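Side-chain contacts in alginate lyase (Aplysia kurodai, PDB 5GMT), which probably cleaves alginate by beta-elimination, as a polysaccharide lyase of family 14 with specificity for polymannuronate: residues T51-S56 with D98-N103; F62-S67 with H72-A77. All coordinates share one frame; numbering follows the deposited sequence.

In the fold
Both contacts lie about 18 Å from the centre of the chain, toward the outside of the beta sandwich, and both are partly buried; contact 1 includes the exposed Lys52, while contact 2 has buried and partly exposed residues only. Contact 1 lays the loop between strands 47-50 and 58-63 over strand 92-102, so it stays on one sheet. Contact 2 joins the end of strand 58-63 to the approach to strand 76-81, which belongs to the other sheet. Their centres are about 18 Å apart and they do not touch. Each has a histidine bonded to a glutamate, but contact 1 is built on an aromatic stack with a straight in-plane bond, whereas contact 2 relies more on backbone, turn and water.

Contact 1: T51-S56 with D98-N103; sequences TKHSSS and DVYFEN
On one sheet of the concanavalin-like beta sandwich, the loop 51-56 packs over strand 92-102 through a histidine-tyrosine stack, with His53 also bonded to Glu102. The His53 and Tyr100 rings lie face to face, planes inclined by only 15° and centroids 3.6 Å apart. The imidazole does not sit squarely over the phenol: its CG is over the centre of the Tyr100 ring, while CE1 reaches the hydroxyl end, 3.4 Å from Tyr100 CZ. Tyr100 takes up this position with CG anti to its backbone N, and Trp191 meets its ring edge-to-face. With a leucine in place of Tyr100 the flat ring against the imidazole is gone, and His53 would probably be freer to tilt away from its carboxylate partner.

The imidazole is fixed a second time at its edge. His53 NE2 donates to Glu102 OE1 over 2.7 Å, almost perfectly straight at 178° and in the imidazole plane. The carboxylate is turned steeply from that ring and receives the bond on its anti side, somewhat out of its own plane. Tyr264 OH, from strand 261-272, bonds to the same oxygen, so OE1 is gripped from two residues. Stack and bond together restrict both the tilt and the rotation of the histidine.

Over the other face of the imidazole lies Lys52, its CG 3.6 Å above the ring plane and near the ring centre. Lys52 CD passes 3.7 Å from Glu102 OE1. The bend at chi3 (-79°) then carries the chain off, so that NZ ends 4.2 Å from Glu102 OE2, beyond a salt bridge. Water 1 spans the two charges, accepting from Lys52 NZ at 2.8 Å and donating to Glu102 OE2 at 2.7 Å.

Contact 2: F62-S67 with H72-A77; sequences FYEKGS and HDHRGA
Glu64 and His74 make the main polar link between the end of strand 58-63 and the segment leading into strand 76-81, a connection between the two sheets of the sandwich. In the backbone, Glu64 N donates to His74 O at 3.0 Å. Their side chains add a bent bond, His74 ND1 to Glu64 OE2, with an N-H...O angle of 141°; the donor stands above the carboxylate plane, and the two flat groups are nearly perpendicular. Glu64 CG stands anti to the backbone N (chi1 -169°), and a bend at chi2 swings the carboxylate toward the imidazole.

Turn and water bonds brace the link. Glu64 O, opening a type II turn to Ser67, accepts from both Ser67 N and Ser67 OG, the latter at 2.7 Å. Water 2 donates to Glu64 OE2 and Asp73 O, while water 3 bridges Ser67 OG and Arg75 O.

Nonpolar packing fills in around these bonds: Phe62 CE2 comes 3.9 Å from His74 CB, and Ser67 CB lies 4.0 Å from Arg75 CB.

The Tyr63 ring turns its edge to Arg75 O, its hydroxyl bonded beyond the contact to Thr246 and Ser263.

Glu64 is thus tied through backbone and side chain alike, the off-plane imidazole bond being the less ideal of its two direct links to His74.

Contact 1: T51-S56 with D98-N103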
ATOM      1  N   THR A  51      -1.509   6.760 -21.225  1.00  9.18           N
ATOM      2  CA  THR A  51      -2.076   8.098 -21.080  1.00 11.09           C
ATOM      3  C   THR A  51      -3.586   8.102 -21.316  1.00 11.72           C
ATOM      4  O   THR A  51      -4.188   9.158 -21.508  1.00 12.78           O
ATOM      5  CB  THR A  51      -1.420   9.077 -22.065  1.00 14.32           C
ATOM      6  OG1 THR A  51      -1.444   8.500 -23.375  1.00 12.43           O
ATOM      7  CG2 THR A  51       0.025   9.325 -21.676  1.00 12.34           C
ATOM      8  N   LYS A  52      -4.205   6.924 -21.290  1.00 10.61           N
ATOM      9  CA  LYS A  52      -5.631   6.820 -21.585  1.00 11.69           C
ATOM     10  C   LYS A  52      -6.496   7.680 -20.663  1.00 12.37           C
ATOM     11  O   LYS A  52      -7.480   8.276 -21.109  1.00 16.10           O
ATOM     12  CB  LYS A  52      -6.099   5.361 -21.511  1.00 11.73           C
ATOM     13  CG  LYS A  52      -7.619   5.229 -21.571  1.00 14.41           C
ATOM     14  CD  LYS A  52      -8.074   3.785 -21.559  1.00 16.60           C
ATOM     15  CE  LYS A  52      -7.936   3.144 -22.926  1.00 15.40           C
ATOM     16  NZ  LYS A  52      -8.678   1.853 -22.992  1.00 13.29           N
ATOM     17  N   HIS A  53      -6.113   7.779 -19.391  1.00  9.67           N
ATOM     18  CA  HIS A  53      -6.947   8.466 -18.403  1.00 11.61           C
ATOM     19  C   HIS A  53      -6.331   9.736 -17.851  1.00 10.18           C
ATOM     20  O   HIS A  53      -6.891  10.374 -16.958  1.00 10.76           O
ATOM     21  CB  HIS A  53      -7.264   7.508 -17.245  1.00  9.69           C
ATOM     22  CG  HIS A  53      -8.008   6.284 -17.675  1.00 11.62           C
ATOM     23  ND1 HIS A  53      -9.293   6.333 -18.167  1.00 14.47           N
ATOM     24  CD2 HIS A  53      -7.644   4.980 -17.700  1.00 10.22           C
ATOM     25  CE1 HIS A  53      -9.695   5.113 -18.472  1.00 13.06           C
ATOM     26  NE2 HIS A  53      -8.712   4.274 -18.201  1.00 10.85           N
ATOM     27  N   SER A  54      -5.183  10.128 -18.386  1.00 12.57           N
ATOM     28  CA  SER A  54      -4.486  11.272 -17.826  1.00 14.61           C
ATOM     29  C   SER A  54      -3.411  11.806 -18.759  1.00 13.64           C
ATOM     30  O   SER A  54      -2.783  11.050 -19.511  1.00 13.51           O
ATOM     31  CB  SER A  54      -3.861  10.889 -16.483  1.00 10.98           C
ATOM     32  OG  SER A  54      -2.915   9.854 -16.676  1.00 11.83           O
ATOM     33  N   SER A  55      -3.199  13.115 -18.705  1.00 13.55           N
ATOM     34  CA  SER A  55      -2.132  13.742 -19.470  1.00 19.21           C
ATOM     35  C   SER A  55      -0.779  13.194 -19.052  1.00 17.90           C
ATOM     36  O   SER A  55       0.075  12.905 -19.894  1.00 20.57           O
ATOM     37  CB  SER A  55      -2.175  15.257 -19.294  1.00 25.83           C
ATOM     38  OG  SER A  55      -3.433  15.755 -19.706  1.00 37.12           O
ATOM     39  N   SER A  56      -0.584  13.053 -17.747  1.00 16.24           N
ATOM     40  CA  SER A  56       0.625  12.430 -17.228  1.00 15.72           C
ATOM     41  C   SER A  56       0.594  10.950 -17.579  1.00 10.96           C
ATOM     42  O   SER A  56      -0.415  10.287 -17.352  1.00 14.87           O
ATOM     43  CB  SER A  56       0.739  12.623 -15.711  1.00 17.24           C
ATOM     44  OG  SER A  56       0.977  13.981 -15.376  1.00 25.03           O
ATOM     45  N   ASP A  98      -2.284   8.875  -6.952  1.00  7.39           N
ATOM     46  CA  ASP A  98      -3.569   8.756  -7.611  1.00  6.97           C
ATOM     47  C   ASP A  98      -3.690   7.372  -8.229  1.00  6.08           C
ATOM     48  O   ASP A  98      -2.740   6.886  -8.838  1.00  6.59           O
ATOM     49  CB  ASP A  98      -3.728   9.815  -8.711  1.00  7.17           C
ATOM     50  CG  ASP A  98      -3.698  11.231  -8.176  1.00 11.99           C
ATOM     51  OD1 ASP A  98      -4.063  11.462  -6.997  1.00 10.20           O
ATOM     52  OD2 ASP A  98      -3.320  12.125  -8.962  1.00 12.71           O
ATOM     53  N   VAL A  99      -4.852   6.743  -8.085  1.00  7.60           N
ATOM     54  CA  VAL A  99      -5.101   5.477  -8.770  1.00  7.05           C
ATOM     55  C   VAL A  99      -6.462   5.468  -9.483  1.00  8.89           C
ATOM     56  O   VAL A  99      -7.476   5.898  -8.925  1.00  7.16           O
ATOM     57  CB  VAL A  99      -5.008   4.283  -7.782  1.00  6.42           C
ATOM     58  CG1 VAL A  99      -5.977   4.458  -6.610  1.00 11.17           C
ATOM     59  CG2 VAL A  99      -5.251   2.963  -8.486  1.00  6.65           C
ATOM     60  N   TYR A 100      -6.449   4.996 -10.730  1.00  6.55           N
ATOM     61  CA  TYR A 100      -7.655   4.770 -11.525  1.00  9.42           C
ATOM     62  C   TYR A 100      -7.969   3.277 -11.594  1.00  7.31           C
ATOM     63  O   TYR A 100      -7.085   2.476 -11.894  1.00  9.95           O
ATOM     64  CB  TYR A 100      -7.459   5.331 -12.944  1.00  8.05           C
ATOM     65  CG  TYR A 100      -8.710   5.364 -13.797  1.00 10.12           C
ATOM     66  CD1 TYR A 100      -9.163   4.228 -14.456  1.00 12.14           C
ATOM     67  CD2 TYR A 100      -9.415   6.547 -13.970  1.00 10.41           C
ATOM     68  CE1 TYR A 100     -10.314   4.264 -15.250  1.00  9.68           C
ATOM     69  CE2 TYR A 100     -10.561   6.594 -14.757  1.00 10.60           C
ATOM     70  CZ  TYR A 100     -11.000   5.453 -15.394  1.00 12.83           C
ATOM     71  OH  TYR A 100     -12.142   5.513 -16.176  1.00 16.03           O
ATOM     72  N   PHE A 101      -9.219   2.895 -11.331  1.00  9.31           N
ATOM     73  CA  PHE A 101      -9.642   1.503 -11.496  1.00 10.74           C
ATOM     74  C   PHE A 101     -10.449   1.351 -12.771  1.00 10.95           C
ATOM     75  O   PHE A 101     -11.491   1.976 -12.922  1.00  9.44           O
ATOM     76  CB  PHE A 101     -10.492   1.025 -10.307  1.00  9.44           C
ATOM     77  CG  PHE A 101      -9.765   1.042  -8.995  1.00 10.50           C
ATOM     78  CD1 PHE A 101      -9.777   2.181  -8.196  1.00 10.51           C
ATOM     79  CD2 PHE A 101      -9.071  -0.072  -8.559  1.00 10.75           C
ATOM     80  CE1 PHE A 101      -9.110   2.209  -6.980  1.00 10.26           C
ATOM     81  CE2 PHE A 101      -8.400  -0.049  -7.332  1.00 10.52           C
ATOM     82  CZ  PHE A 101      -8.420   1.097  -6.550  1.00 11.07           C
ATOM     83  N   GLU A 102      -9.975   0.510 -13.678  1.00  9.92           N
ATOM     84  CA  GLU A 102     -10.685   0.308 -14.942  1.00  9.99           C
ATOM     85  C   GLU A 102     -11.251  -1.102 -15.049  1.00 11.61           C
ATOM     86  O   GLU A 102     -10.498  -2.083 -15.040  1.00  9.64           O
ATOM     87  CB  GLU A 102      -9.752   0.594 -16.121  1.00 10.31           C
ATOM     88  CG  GLU A 102     -10.413   0.384 -17.468  1.00 10.63           C
ATOM     89  CD  GLU A 102      -9.432   0.555 -18.603  1.00 10.45           C
ATOM     90  OE1 GLU A 102      -8.742   1.598 -18.625  1.00 15.27           O
ATOM     91  OE2 GLU A 102      -9.342  -0.357 -19.456  1.00 12.87           O
ATOM     92  N   ASN A 103     -12.580  -1.185 -15.141  1.00 14.34           N
ATOM     93  CA  ASN A 103     -13.315  -2.445 -15.292  1.00 14.12           C
ATOM     94  C   ASN A 103     -13.269  -3.341 -14.046  1.00 10.40           C
ATOM     95  O   ASN A 103     -13.159  -4.562 -14.152  1.00  9.63           O
ATOM     96  CB  ASN A 103     -12.809  -3.225 -16.509  1.00 11.74           C
ATOM     97  CG  ASN A 103     -13.862  -4.148 -17.083  1.00 13.45           C
ATOM     98  OD1 ASN A 103     -15.053  -3.859 -17.004  1.00 13.29           O
ATOM     99  ND2 ASN A 103     -13.434  -5.270 -17.639  1.00 12.06           N
TER
HETATM  100  O   HOH W   1      -7.329   0.283 -21.176  1.00 13.34           O

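Contact 2: F62-S67 with H72-A77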
ATOM      1  N   PHE A  62      -1.860  -4.528 -15.315  1.00  5.15           N
ATOM      2  CA  PHE A  62      -2.882  -5.372 -15.897  1.00  8.45           C
ATOM      3  C   PHE A  62      -3.115  -6.615 -15.032  1.00  9.13           C
ATOM      4  O   PHE A  62      -2.162  -7.297 -14.664  1.00  9.57           O
ATOM      5  CB  PHE A  62      -2.466  -5.768 -17.314  1.00  6.81           C
ATOM      6  CG  PHE A  62      -3.291  -6.863 -17.909  1.00  9.46           C
ATOM      7  CD1 PHE A  62      -4.662  -6.716 -18.038  1.00 10.65           C
ATOM      8  CD2 PHE A  62      -2.696  -8.026 -18.365  1.00  8.93           C
ATOM      9  CE1 PHE A  62      -5.433  -7.711 -18.608  1.00 12.25           C
ATOM     10  CE2 PHE A  62      -3.457  -9.034 -18.933  1.00 12.35           C
ATOM     11  CZ  PHE A  62      -4.826  -8.875 -19.058  1.00 12.56           C
ATOM     12  N   TYR A  63      -4.378  -6.878 -14.689  1.00  6.71           N
ATOM     13  CA  TYR A  63      -4.759  -8.107 -14.012  1.00  7.60           C
ATOM     14  C   TYR A  63      -5.638  -8.912 -14.949  1.00  9.84           C
ATOM     15  O   TYR A  63      -6.774  -8.524 -15.254  1.00  8.12           O
ATOM     16  CB  TYR A  63      -5.522  -7.852 -12.700  1.00  8.22           C
ATOM     17  CG  TYR A  63      -5.078  -6.659 -11.883  1.00  8.04           C
ATOM     18  CD1 TYR A  63      -4.280  -6.815 -10.741  1.00  8.12           C
ATOM     19  CD2 TYR A  63      -5.480  -5.375 -12.233  1.00  8.42           C
ATOM     20  CE1 TYR A  63      -3.891  -5.713 -10.000  1.00  6.08           C
ATOM     21  CE2 TYR A  63      -5.094  -4.278 -11.507  1.00  7.40           C
ATOM     22  CZ  TYR A  63      -4.304  -4.450 -10.384  1.00  8.27           C
ATOM     23  OH  TYR A  63      -3.935  -3.350  -9.662  1.00  6.53           O
ATOM     24  N   GLU A  64      -5.115 -10.035 -15.400  1.00  8.90           N
ATOM     25  CA  GLU A  64      -5.851 -10.894 -16.300  1.00 10.40           C
ATOM     26  C   GLU A  64      -7.059 -11.500 -15.598  1.00 11.95           C
ATOM     27  O   GLU A  64      -6.991 -11.810 -14.412  1.00 10.07           O
ATOM     28  CB  GLU A  64      -4.929 -11.986 -16.809  1.00 11.37           C
ATOM     29  CG  GLU A  64      -5.474 -12.790 -17.936  1.00 14.35           C
ATOM     30  CD  GLU A  64      -4.357 -13.262 -18.838  1.00 19.68           C
ATOM     31  OE1 GLU A  64      -4.458 -13.030 -20.066  1.00 14.85           O
ATOM     32  OE2 GLU A  64      -3.375 -13.838 -18.303  1.00 13.13           O
ATOM     33  N   LYS A  65      -8.155 -11.663 -16.334  1.00  8.74           N
ATOM     34  CA  LYS A  65      -9.322 -12.376 -15.826  1.00  9.07           C
ATOM     35  C   LYS A  65      -8.881 -13.709 -15.247  1.00 10.32           C
ATOM     36  O   LYS A  65      -8.093 -14.429 -15.868  1.00 12.22           O
ATOM     37  CB  LYS A  65     -10.352 -12.573 -16.949  1.00 12.58           C
ATOM     38  CG  LYS A  65     -11.641 -13.251 -16.509  1.00 11.53           C
ATOM     39  CD  LYS A  65     -12.687 -13.199 -17.619  1.00 13.22           C
ATOM     40  CE  LYS A  65     -13.999 -13.835 -17.150  1.00 17.39           C
ATOM     41  NZ  LYS A  65     -15.088 -13.637 -18.151  1.00 25.08           N
ATOM     42  N   GLY A  66      -9.316 -14.012 -14.025  1.00 10.92           N
ATOM     43  CA  GLY A  66      -8.959 -15.277 -13.400  1.00 10.88           C
ATOM     44  C   GLY A  66      -7.710 -15.219 -12.530  1.00 12.58           C
ATOM     45  O   GLY A  66      -7.391 -16.169 -11.817  1.00 11.35           O
ATOM     46  N   SER A  67      -6.987 -14.111 -12.581  1.00 10.83           N
ATOM     47  CA  SER A  67      -5.704 -14.049 -11.873  1.00 10.14           C
ATOM     48  C   SER A  67      -5.882 -13.733 -10.393  1.00  7.90           C
ATOM     49  O   SER A  67      -6.843 -13.087  -9.983  1.00 10.69           O
ATOM     50  CB  SER A  67      -4.764 -13.011 -12.519  1.00  7.52           C
ATOM     51  OG  SER A  67      -5.241 -11.693 -12.334  1.00  8.51           O
ATOM     52  N   HIS A  72       0.491 -17.826 -12.268  1.00 14.31           N
ATOM     53  CA  HIS A  72       1.861 -17.582 -12.740  1.00 13.07           C
ATOM     54  C   HIS A  72       1.981 -16.292 -13.568  1.00 14.22           C
ATOM     55  O   HIS A  72       3.006 -15.613 -13.514  1.00 15.41           O
ATOM     56  CB  HIS A  72       2.347 -18.792 -13.551  1.00 12.38           C
ATOM     57  CG  HIS A  72       3.807 -18.764 -13.907  1.00 16.86           C
ATOM     58  ND1 HIS A  72       4.300 -18.048 -14.977  1.00 15.16           N
ATOM     59  CD2 HIS A  72       4.867 -19.410 -13.368  1.00 14.28           C
ATOM     60  CE1 HIS A  72       5.606 -18.232 -15.065  1.00 14.53           C
ATOM     61  NE2 HIS A  72       5.976 -19.058 -14.103  1.00 14.16           N
ATOM     62  N   ASP A  73       0.928 -15.955 -14.317  1.00 16.10           N
ATOM     63  CA  ASP A  73       1.020 -14.904 -15.340  1.00 16.47           C
ATOM     64  C   ASP A  73       0.011 -13.783 -15.151  1.00 11.52           C
ATOM     65  O   ASP A  73      -1.131 -14.031 -14.758  1.00 10.91           O
ATOM     66  CB  ASP A  73       0.826 -15.514 -16.734  1.00 14.56           C
ATOM     67  CG  ASP A  73       1.809 -16.614 -17.022  1.00 16.51           C
ATOM     68  OD1 ASP A  73       3.027 -16.374 -16.880  1.00 16.98           O
ATOM     69  OD2 ASP A  73       1.356 -17.733 -17.341  1.00 19.65           O
ATOM     70  N   HIS A  74       0.447 -12.559 -15.475  1.00  9.08           N
ATOM     71  CA  HIS A  74      -0.395 -11.367 -15.517  1.00  8.59           C
ATOM     72  C   HIS A  74      -1.293 -11.228 -14.296  1.00  9.40           C
ATOM     73  O   HIS A  74      -2.500 -11.039 -14.433  1.00  7.89           O
ATOM     74  CB  HIS A  74      -1.263 -11.361 -16.783  1.00  9.85           C
ATOM     75  CG  HIS A  74      -0.495 -11.616 -18.040  1.00 12.00           C
ATOM     76  ND1 HIS A  74      -0.670 -12.755 -18.800  1.00 13.70           N
ATOM     77  CD2 HIS A  74       0.466 -10.892 -18.661  1.00 12.15           C
ATOM     78  CE1 HIS A  74       0.153 -12.721 -19.834  1.00 17.65           C
ATOM     79  NE2 HIS A  74       0.852 -11.601 -19.770  1.00 12.64           N
ATOM     80  N   ARG A  75      -0.702 -11.309 -13.106  1.00  8.00           N
ATOM     81  CA  ARG A  75      -1.497 -11.260 -11.882  1.00  8.14           C
ATOM     82  C   ARG A  75      -1.310  -9.957 -11.107  1.00  8.94           C
ATOM     83  O   ARG A  75      -1.899  -9.786 -10.042  1.00 10.11           O
ATOM     84  CB  ARG A  75      -1.155 -12.445 -10.968  1.00 12.03           C
ATOM     85  CG  ARG A  75       0.230 -12.315 -10.318  1.00 15.18           C
ATOM     86  CD  ARG A  75       0.497 -13.433  -9.326  1.00 18.21           C
ATOM     87  NE  ARG A  75       1.816 -13.325  -8.706  1.00 22.37           N
ATOM     88  CZ  ARG A  75       2.952 -13.615  -9.328  1.00 25.62           C
ATOM     89  NH1 ARG A  75       2.929 -14.012 -10.596  1.00 29.51           N
ATOM     90  NH2 ARG A  75       4.113 -13.493  -8.692  1.00 27.13           N
ATOM     91  N   GLY A  76      -0.515  -9.035 -11.648  1.00  7.88           N
ATOM     92  CA  GLY A  76      -0.246  -7.773 -10.976  1.00  6.36           C
ATOM     93  C   GLY A  76       1.248  -7.551 -10.827  1.00  8.43           C
ATOM     94  O   GLY A  76       2.040  -8.142 -11.562  1.00  9.32           O
ATOM     95  N   ALA A  77       1.647  -6.714  -9.876  1.00  6.86           N
ATOM     96  CA  ALA A  77       3.070  -6.417  -9.715  1.00  9.02           C
ATOM     97  C   ALA A  77       3.415  -5.938  -8.311  1.00  9.56           C
ATOM     98  O   ALA A  77       2.536  -5.554  -7.530  1.00  6.53           O
ATOM     99  CB  ALA A  77       3.499  -5.385 -10.736  1.00  6.59           C
TER
HETATM  100  O   HOH W   2      -3.542 -15.183 -16.153  1.00 17.33           O
HETATM  101  O   HOH W   3      -4.336 -10.774  -9.678  1.00  7.71           O